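Local coordinates for monosaccharide ABC transporter substrate-binding protein, CUT2 family (Bradyrhizobium sp., PDB 4YHS) that probably binds a monosaccharide or similar solute in the periplasm and delivers it to a CUT2-family ABC transporter, at residues A119-A124 with D308-I313; K141-D146 with R312-K317; G285-L290 with A333-V338. All coordinates share one frame; numbering follows the deposited sequence.

Interaction 1. Residues A119-A124 with D308-I313; sequences AVIIGA and DQAVRI
The methyl group of A310 overlaps two residues of strand 119-122 at once: its CB lies 4.1 Å from A119 CB and 4.2 Å from I121 CD1. This is helix-on-sheet packing in one alpha/beta lobe of a type I periplasmic binding protein fold, where helix 299-314, late in the chain, covers one face of the mixed sheet, here the early strand 119-122. Because side chains alternate along a strand, A119 and I121 both send CB toward the helix, while V120 and I122 lie on the other face and meet helix 102-115. Small residues allow a close approach, with CA of A119 6.5 Å from CA of A310. I121 closes the remaining distance with its longer branch: CG1 lies opposite the carbonyl carbon (chi1 -64°) and the chain runs on nearly straight, carrying CD1 up to the A310 methyl. The same side chain continues along the helix to A306 and V307. All three touching residues are buried, and the backbone of the strand is held on both flanks, by C62 and S64 on one side and by P143 and I145 on the other. D308 and R312, one turn apart on the helix, take no part in the contact with the strand but form a salt bridge with each other. R312 NE reaches D308 OD2 at 2.8 Å on the syn side of the carboxylate, 31° out of the carboxylate plane but almost exactly in the plane of the guanidinium.

Interaction 2. Residues K141-D146 with R312-K317; sequences KIPVID and RILEGK
P143 and I313 mark the closest backbone approach of 141-146 to 312-317, with their CA atoms 7.3 Å apart; one segment is entering strand 144-147 as the other completes the last turn of helix 299-314. The P143 ring and the I313 side chain run alongside each other with opposite senses, the ring lying against the short branch of the isoleucine, so that P143 CG sits 3.5 Å from I313 CG2. The longer branch of I313 meets I145 tip to tip, the two CD1 atoms 3.7 Å apart. I145 gets there by a bend: chi1 of -49° and chi2 of -61° fold its CD1 round, whereas the chain of I313 is extended beyond CG1. L314 lies roughly perpendicular to P143 and touches the ring with one methyl, its CD2 lying 4.1 Å from P143 CG. Here the C-terminal end of a helix packs on the start of a parallel strand, in an alpha/beta lobe of the type I binding-protein fold. I145 is buried and goes on to A306 and Q309, while P143, I313 and L314 keep some exposure. The helix stops in a Schellman motif: G316, with positive phi, donates from N to I313 O at 2.9 Å, and K317 N reaches back to R312 O at 2.8 Å. Across the turn, K317 NZ forms a salt bridge with E315 OE1 (3.0 Å), coming in on the anti side of the carboxylate, 25° out of its plane. The other oxygen, E315 OE2, accepts from S56 N and W59 NE1.

Interaction 3. Residues G285-L290 with A333-V338; sequences GIKRGL and ANIATV
I286 and K287, in the last turn of helix 280-287, receive the side chain of I335, and directly behind them the helix ends in a Schellman motif. The helix belongs to the lobe built around the four-stranded parallel sheet of this type I periplasmic binding protein fold; I335 lies in the loop that follows strand 322-331. G285 serves the helix end, its O accepting from L290 N at 2.9 Å across the turn. I286 then supplies the buried half of the contact: its CG2 is 3.7 Å from I335 CD1, the two side chains meeting at a slant, and the same residue also packs on I291. At K287 the aliphatic base of the side chain is used. Its CG comes 3.9 Å from I335 CD1, nearly perpendicular to the isoleucine, and the chain bends farther out, at chi3 and chi4, where the residue is exposed. R288 NE forms a salt bridge with E284 OE2. G289, with positive phi, gives the second bond of the motif, from its N to I286 O at 3.1 Å, and the chain leaves through L290. I335 can reach both partners with one terminal methyl because its CG1 stands opposite the backbone N (chi1 -172°) and the branch is extended beyond it. The same side chain also rests on V330 of strand 322-331. In the same loop the N334 side chain bonds D331 N through OD1 and V329 O through ND2. The carbonyl of N334 is gripped twice by T337, by its N at 2.9 Å and by OG1 at 2.7 Å, the hydroxyl approaching with a C=O...OG1 angle of 124°, tilted 16° from the carbonyl plane.

Overall arrangement
From the N terminus, the chain lays down strand 119-122 and then its neighbour 144-147, passes through the second lobe, and returns as helix 299-314. There interaction 1 closes a loop with 183 residues between its segments and interaction 2 one with 165. Both end on the same helix, share R312 and I313, and have centres about 6 Å apart, so one helix packs across two adjacent strands. Interaction 3 starts earlier than that helix, at 285-290, and ends beyond it, at 333-338, so it crosses both loops. Its centre is about 33 Å from that of interaction 1 and about 38 Å from that of interaction 2, in the other lobe, where it fastens the loop after strand 322-331 to helix 280-287.

Interaction 1. Residues A119-A124 with D308-I313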
loop_
_atom_site.group_PDB
_atom_site.type_symbol
_atom_site.label_atom_id
_atom_site.label_comp_id
_atom_site.label_asym_id
_atom_site.label_seq_id
_atom_site.Cartn_x
_atom_site.Cartn_y
_atom_site.Cartn_z
ATOM N N ALA A 119 8.422 0.163 22.262
ATOM C CA ALA A 119 7.214 -0.012 21.450
ATOM C C ALA A 119 7.479 -1.052 20.367
ATOM O O ALA A 119 8.630 -1.289 20.008
ATOM C CB ALA A 119 6.775 1.319 20.814
ATOM N N VAL A 120 6.396 -1.665 19.883
ATOM C CA VAL A 120 6.452 -2.640 18.808
ATOM C C VAL A 120 5.592 -2.178 17.615
ATOM O O VAL A 120 4.410 -1.908 17.769
ATOM C CB VAL A 120 5.988 -4.038 19.297
ATOM C CG1 VAL A 120 6.035 -5.029 18.150
ATOM C CG2 VAL A 120 6.880 -4.529 20.449
ATOM N N ILE A 121 6.198 -2.103 16.434
ATOM C CA ILE A 121 5.518 -1.771 15.192
ATOM C C ILE A 121 5.446 -3.056 14.376
ATOM O O ILE A 121 6.452 -3.681 14.156
ATOM C CB ILE A 121 6.286 -0.642 14.451
ATOM C CG1 ILE A 121 6.258 0.630 15.304
ATOM C CG2 ILE A 121 5.709 -0.359 13.083
ATOM C CD1 ILE A 121 7.230 1.697 14.802
ATOM N N ILE A 122 4.247 -3.460 13.969
ATOM C CA ILE A 122 4.036 -4.769 13.339
ATOM C C ILE A 122 3.369 -4.675 11.969
ATOM O O ILE A 122 2.296 -4.097 11.838
ATOM C CB ILE A 122 3.135 -5.671 14.206
ATOM C CG1 ILE A 122 3.703 -5.877 15.597
ATOM C CG2 ILE A 122 2.945 -7.054 13.567
ATOM C CD1 ILE A 122 2.785 -6.690 16.497
ATOM N N GLY A 123 4.001 -5.293 10.971
ATOM C CA GLY A 123 3.365 -5.603 9.708
ATOM C C GLY A 123 2.947 -7.059 9.774
ATOM O O GLY A 123 3.762 -7.959 9.568
ATOM N N ALA A 124 1.670 -7.289 10.086
ATOM C CA ALA A 124 1.213 -8.604 10.516
ATOM C C ALA A 124 1.046 -9.600 9.382
ATOM O O ALA A 124 0.462 -9.285 8.346
ATOM C CB ALA A 124 -0.084 -8.469 11.261
ATOM N N ASP A 308 6.419 7.757 13.914
ATOM C CA ASP A 308 5.974 8.986 14.577
ATOM C C ASP A 308 4.884 8.726 15.614
ATOM O O ASP A 308 4.930 9.244 16.736
ATOM C CB ASP A 308 5.456 10.006 13.564
ATOM C CG ASP A 308 5.143 11.354 14.214
ATOM O OD1 ASP A 308 6.056 11.928 14.831
ATOM O OD2 ASP A 308 3.993 11.843 14.126
ATOM N N GLN A 309 3.907 7.912 15.240
ATOM C CA GLN A 309 2.869 7.511 16.161
ATOM C C GLN A 309 3.452 6.865 17.446
ATOM O O GLN A 309 3.045 7.197 18.569
ATOM C CB GLN A 309 1.922 6.527 15.474
ATOM C CG GLN A 309 0.850 7.145 14.559
ATOM C CD GLN A 309 0.148 6.094 13.752
ATOM O OE1 GLN A 309 0.744 5.068 13.421
ATOM N NE2 GLN A 309 -1.131 6.305 13.475
ATOM N N ALA A 310 4.374 5.921 17.276
ATOM C CA ALA A 310 4.962 5.226 18.416
ATOM C C ALA A 310 5.603 6.223 19.362
ATOM O O ALA A 310 5.402 6.162 20.570
ATOM C CB ALA A 310 5.984 4.213 17.975
ATOM N N VAL A 311 6.381 7.140 18.802
ATOM C CA VAL A 311 7.107 8.123 19.615
ATOM C C VAL A 311 6.108 9.017 20.356
ATOM O O VAL A 311 6.236 9.242 21.562
ATOM C CB VAL A 311 8.076 8.941 18.726
ATOM C CG1 VAL A 311 8.709 10.107 19.508
ATOM C CG2 VAL A 311 9.187 7.993 18.163
ATOM N N ARG A 312 5.078 9.473 19.659
ATOM C CA ARG A 312 4.087 10.362 20.288
ATOM C C ARG A 312 3.412 9.669 21.486
ATOM O O ARG A 312 3.235 10.275 22.551
ATOM C CB ARG A 312 3.031 10.816 19.268
ATOM C CG ARG A 312 3.516 11.854 18.264
ATOM C CD ARG A 312 2.500 12.081 17.110
ATOM N NE ARG A 312 2.903 13.226 16.300
ATOM C CZ ARG A 312 2.751 14.497 16.663
ATOM N NH1 ARG A 312 2.190 14.797 17.840
ATOM N NH2 ARG A 312 3.158 15.485 15.854
ATOM N N ILE A 313 3.056 8.398 21.301
ATOM C CA ILE A 313 2.431 7.609 22.361
ATOM C C ILE A 313 3.399 7.501 23.540
ATOM O O ILE A 313 3.046 7.816 24.685
ATOM C CB ILE A 313 2.018 6.213 21.820
ATOM C CG1 ILE A 313 0.866 6.338 20.830
ATOM C CG2 ILE A 313 1.598 5.243 22.932
ATOM C CD1 ILE A 313 0.713 5.121 19.953
#

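Interaction 2. Residues K141-D146 with R312-K317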
loop_
_atom_site.group_PDB
_atom_site.type_symbol
_atom_site.label_atom_id
_atom_site.label_comp_id
_atom_site.label_asym_id
_atom_site.label_seq_id
_atom_site.Cartn_x
_atom_site.Cartn_y
_atom_site.Cartn_z
ATOM N N LYS A 141 2.403 -2.783 29.114
ATOM C CA LYS A 141 2.362 -1.349 28.841
ATOM C C LYS A 141 3.291 -0.928 27.700
ATOM O O LYS A 141 3.814 0.186 27.670
ATOM C CB LYS A 141 2.708 -0.567 30.101
ATOM C CG LYS A 141 1.864 -0.966 31.291
ATOM C CD LYS A 141 2.361 -0.295 32.571
ATOM C CE LYS A 141 1.617 0.996 32.851
ATOM N NZ LYS A 141 0.535 0.740 33.817
ATOM N N ILE A 142 3.463 -1.823 26.745
ATOM C CA ILE A 142 4.199 -1.515 25.527
ATOM C C ILE A 142 3.230 -1.205 24.361
ATOM O O ILE A 142 2.429 -2.058 23.994
ATOM C CB ILE A 142 5.119 -2.692 25.158
ATOM C CG1 ILE A 142 6.202 -2.884 26.247
ATOM C CG2 ILE A 142 5.757 -2.465 23.788
ATOM C CD1 ILE A 142 6.989 -4.162 26.103
ATOM N N PRO A 143 3.307 0.006 23.783
ATOM C CA PRO A 143 2.400 0.329 22.672
ATOM C C PRO A 143 2.658 -0.562 21.464
ATOM O O PRO A 143 3.828 -0.838 21.156
ATOM C CB PRO A 143 2.735 1.785 22.342
ATOM C CG PRO A 143 3.459 2.309 23.503
ATOM C CD PRO A 143 4.144 1.159 24.152
ATOM N N VAL A 144 1.593 -0.981 20.786
ATOM C CA VAL A 144 1.720 -1.802 19.587
ATOM C C VAL A 144 1.049 -1.045 18.442
ATOM O O VAL A 144 -0.136 -0.698 18.512
ATOM C CB VAL A 144 1.088 -3.204 19.765
ATOM C CG1 VAL A 144 1.272 -4.026 18.510
ATOM C CG2 VAL A 144 1.709 -3.926 20.981
ATOM N N ILE A 145 1.816 -0.824 17.378
ATOM C CA ILE A 145 1.340 -0.113 16.187
ATOM C C ILE A 145 1.097 -1.086 15.024
ATOM O O ILE A 145 1.977 -1.874 14.669
ATOM C CB ILE A 145 2.376 0.923 15.720
ATOM C CG1 ILE A 145 2.865 1.789 16.867
ATOM C CG2 ILE A 145 1.815 1.779 14.611
ATOM C CD1 ILE A 145 1.821 2.563 17.525
ATOM N N ASP A 146 -0.086 -0.992 14.430
ATOM C CA ASP A 146 -0.510 -1.787 13.286
ATOM C C ASP A 146 -0.091 -1.093 11.980
ATOM O O ASP A 146 -0.669 -0.073 11.592
ATOM C CB ASP A 146 -2.041 -1.964 13.390
ATOM C CG ASP A 146 -2.650 -2.765 12.274
ATOM O OD1 ASP A 146 -1.933 -3.265 11.360
ATOM O OD2 ASP A 146 -3.897 -2.885 12.351
ATOM N N ARG A 312 5.078 9.473 19.659
ATOM C CA ARG A 312 4.087 10.362 20.288
ATOM C C ARG A 312 3.412 9.669 21.486
ATOM O O ARG A 312 3.235 10.275 22.551
ATOM C CB ARG A 312 3.031 10.816 19.268
ATOM C CG ARG A 312 3.516 11.854 18.264
ATOM C CD ARG A 312 2.500 12.081 17.110
ATOM N NE ARG A 312 2.903 13.226 16.300
ATOM C CZ ARG A 312 2.751 14.497 16.663
ATOM N NH1 ARG A 312 2.190 14.797 17.840
ATOM N NH2 ARG A 312 3.158 15.485 15.854
ATOM N N ILE A 313 3.056 8.398 21.301
ATOM C CA ILE A 313 2.431 7.609 22.361
ATOM C C ILE A 313 3.399 7.501 23.540
ATOM O O ILE A 313 3.046 7.816 24.685
ATOM C CB ILE A 313 2.018 6.213 21.820
ATOM C CG1 ILE A 313 0.866 6.338 20.830
ATOM C CG2 ILE A 313 1.598 5.243 22.932
ATOM C CD1 ILE A 313 0.713 5.121 19.953
ATOM N N LEU A 314 4.634 7.095 23.269
ATOM C CA LEU A 314 5.623 6.916 24.337
ATOM C C LEU A 314 5.852 8.221 25.113
ATOM O O LEU A 314 6.172 8.211 26.317
ATOM C CB LEU A 314 6.958 6.402 23.765
ATOM C CG LEU A 314 6.969 4.944 23.302
ATOM C CD1 LEU A 314 8.163 4.702 22.433
ATOM C CD2 LEU A 314 7.029 4.059 24.512
ATOM N N GLU A 315 5.670 9.346 24.439
ATOM C CA GLU A 315 5.914 10.646 25.074
ATOM C C GLU A 315 4.633 11.299 25.609
ATOM O O GLU A 315 4.663 12.422 26.116
ATOM C CB GLU A 315 6.615 11.572 24.072
ATOM C CG GLU A 315 8.000 11.064 23.679
ATOM C CD GLU A 315 8.751 12.033 22.805
ATOM O OE1 GLU A 315 8.222 13.136 22.526
ATOM O OE2 GLU A 315 9.879 11.701 22.399
ATOM N N GLY A 316 3.517 10.588 25.507
ATOM C CA GLY A 316 2.241 11.099 25.977
ATOM C C GLY A 316 1.682 12.263 25.179
ATOM O O GLY A 316 0.857 13.027 25.699
ATOM N N LYS A 317 2.118 12.408 23.924
ATOM C CA LYS A 317 1.667 13.502 23.076
ATOM C C LYS A 317 0.439 13.112 22.277
ATOM O O LYS A 317 0.148 11.928 22.088
ATOM C CB LYS A 317 2.797 13.933 22.128
ATOM C CG LYS A 317 3.935 14.656 22.856
ATOM C CD LYS A 317 5.023 15.092 21.886
ATOM C CE LYS A 317 5.999 16.061 22.525
ATOM N NZ LYS A 317 6.678 15.467 23.704
#

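Interaction 3. Residues G285-L290 with A333-V338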
loop_
_atom_site.group_PDB
_atom_site.type_symbol
_atom_site.label_atom_id
_atom_site.label_comp_id
_atom_site.label_asym_id
_atom_site.label_seq_id
_atom_site.Cartn_x
_atom_site.Cartn_y
_atom_site.Cartn_z
ATOM N N GLY A 285 7.155 2.017 -16.123
ATOM C CA GLY A 285 6.216 1.987 -17.220
ATOM C C GLY A 285 5.528 3.331 -17.452
ATOM O O GLY A 285 5.367 3.739 -18.588
ATOM N N ILE A 286 5.116 4.005 -16.382
ATOM C CA ILE A 286 4.473 5.320 -16.467
ATOM C C ILE A 286 5.468 6.314 -17.000
ATOM O O ILE A 286 5.170 7.059 -17.932
ATOM C CB ILE A 286 3.889 5.773 -15.076
ATOM C CG1 ILE A 286 2.753 4.827 -14.662
ATOM C CG2 ILE A 286 3.365 7.234 -15.137
ATOM C CD1 ILE A 286 2.231 4.957 -13.249
ATOM N N LYS A 287 6.674 6.293 -16.439
ATOM C CA LYS A 287 7.737 7.159 -16.907
ATOM C C LYS A 287 7.988 7.013 -18.410
ATOM O O LYS A 287 8.121 7.993 -19.121
ATOM C CB LYS A 287 9.029 6.861 -16.131
ATOM C CG LYS A 287 9.198 7.679 -14.880
ATOM C CD LYS A 287 10.524 7.354 -14.206
ATOM C CE LYS A 287 11.424 8.578 -14.006
ATOM N NZ LYS A 287 12.021 9.202 -15.206
ATOM N N ARG A 288 8.003 5.777 -18.891
ATOM C CA ARG A 288 8.329 5.498 -20.279
ATOM C C ARG A 288 7.127 5.621 -21.238
ATOM O O ARG A 288 7.276 5.436 -22.450
ATOM C CB ARG A 288 8.934 4.098 -20.388
ATOM C CG ARG A 288 10.329 3.978 -19.895
ATOM C CD ARG A 288 10.647 2.525 -19.817
ATOM N NE ARG A 288 12.030 2.256 -19.463
ATOM C CZ ARG A 288 12.540 1.032 -19.363
ATOM N NH1 ARG A 288 11.775 -0.029 -19.591
ATOM N NH2 ARG A 288 13.812 0.870 -19.032
ATOM N N GLY A 289 5.950 5.939 -20.710
ATOM C CA GLY A 289 4.769 6.134 -21.543
ATOM C C GLY A 289 4.037 4.848 -21.904
ATOM O O GLY A 289 3.135 4.868 -22.727
ATOM N N LEU A 290 4.434 3.735 -21.304
ATOM C CA LEU A 290 3.896 2.416 -21.678
ATOM C C LEU A 290 2.738 1.978 -20.785
ATOM O O LEU A 290 1.894 1.154 -21.190
ATOM C CB LEU A 290 5.008 1.360 -21.622
ATOM C CG LEU A 290 6.227 1.559 -22.538
ATOM C CD1 LEU A 290 7.185 0.411 -22.347
ATOM C CD2 LEU A 290 5.815 1.629 -23.991
ATOM N N ALA A 333 1.385 13.174 -16.067
ATOM C CA ALA A 333 1.277 14.594 -15.725
ATOM C C ALA A 333 1.732 14.932 -14.297
ATOM O O ALA A 333 2.018 16.102 -14.029
ATOM C CB ALA A 333 -0.158 15.080 -15.945
ATOM N N ASN A 334 1.820 13.955 -13.386
ATOM C CA ASN A 334 2.274 14.287 -12.040
ATOM C C ASN A 334 3.430 13.430 -11.526
ATOM O O ASN A 334 3.942 13.682 -10.446
ATOM C CB ASN A 334 1.108 14.245 -11.020
ATOM C CG ASN A 334 0.551 12.856 -10.800
ATOM O OD1 ASN A 334 0.981 11.906 -11.430
ATOM N ND2 ASN A 334 -0.380 12.727 -9.835
ATOM N N ILE A 335 3.877 12.430 -12.286
ATOM C CA ILE A 335 4.867 11.543 -11.728
ATOM C C ILE A 335 6.182 12.271 -11.392
ATOM O O ILE A 335 6.816 11.981 -10.375
ATOM C CB ILE A 335 5.132 10.313 -12.677
ATOM C CG1 ILE A 335 6.044 9.302 -11.969
ATOM C CG2 ILE A 335 5.667 10.736 -14.044
ATOM C CD1 ILE A 335 6.024 7.934 -12.637
ATOM N N ALA A 336 6.559 13.245 -12.209
ATOM C CA ALA A 336 7.795 13.997 -11.979
ATOM C C ALA A 336 7.647 15.003 -10.805
ATOM O O ALA A 336 8.638 15.553 -10.338
ATOM C CB ALA A 336 8.228 14.705 -13.257
ATOM N N THR A 337 6.425 15.223 -10.312
ATOM C CA THR A 337 6.190 16.251 -9.255
ATOM C C THR A 337 6.249 15.624 -7.869
ATOM O O THR A 337 6.341 16.342 -6.861
ATOM C CB THR A 337 4.808 16.978 -9.420
ATOM O OG1 THR A 337 3.750 16.037 -9.194
ATOM C CG2 THR A 337 4.645 17.587 -10.799
ATOM N N VAL A 338 6.213 14.288 -7.816
ATOM C CA VAL A 338 6.263 13.543 -6.564
ATOM C C VAL A 338 7.645 12.955 -6.315
ATOM O O VAL A 338 8.213 12.315 -7.214
ATOM C CB VAL A 338 5.233 12.373 -6.574
ATOM C CG1 VAL A 338 5.305 11.559 -5.292
ATOM C CG2 VAL A 338 3.812 12.918 -6.798
#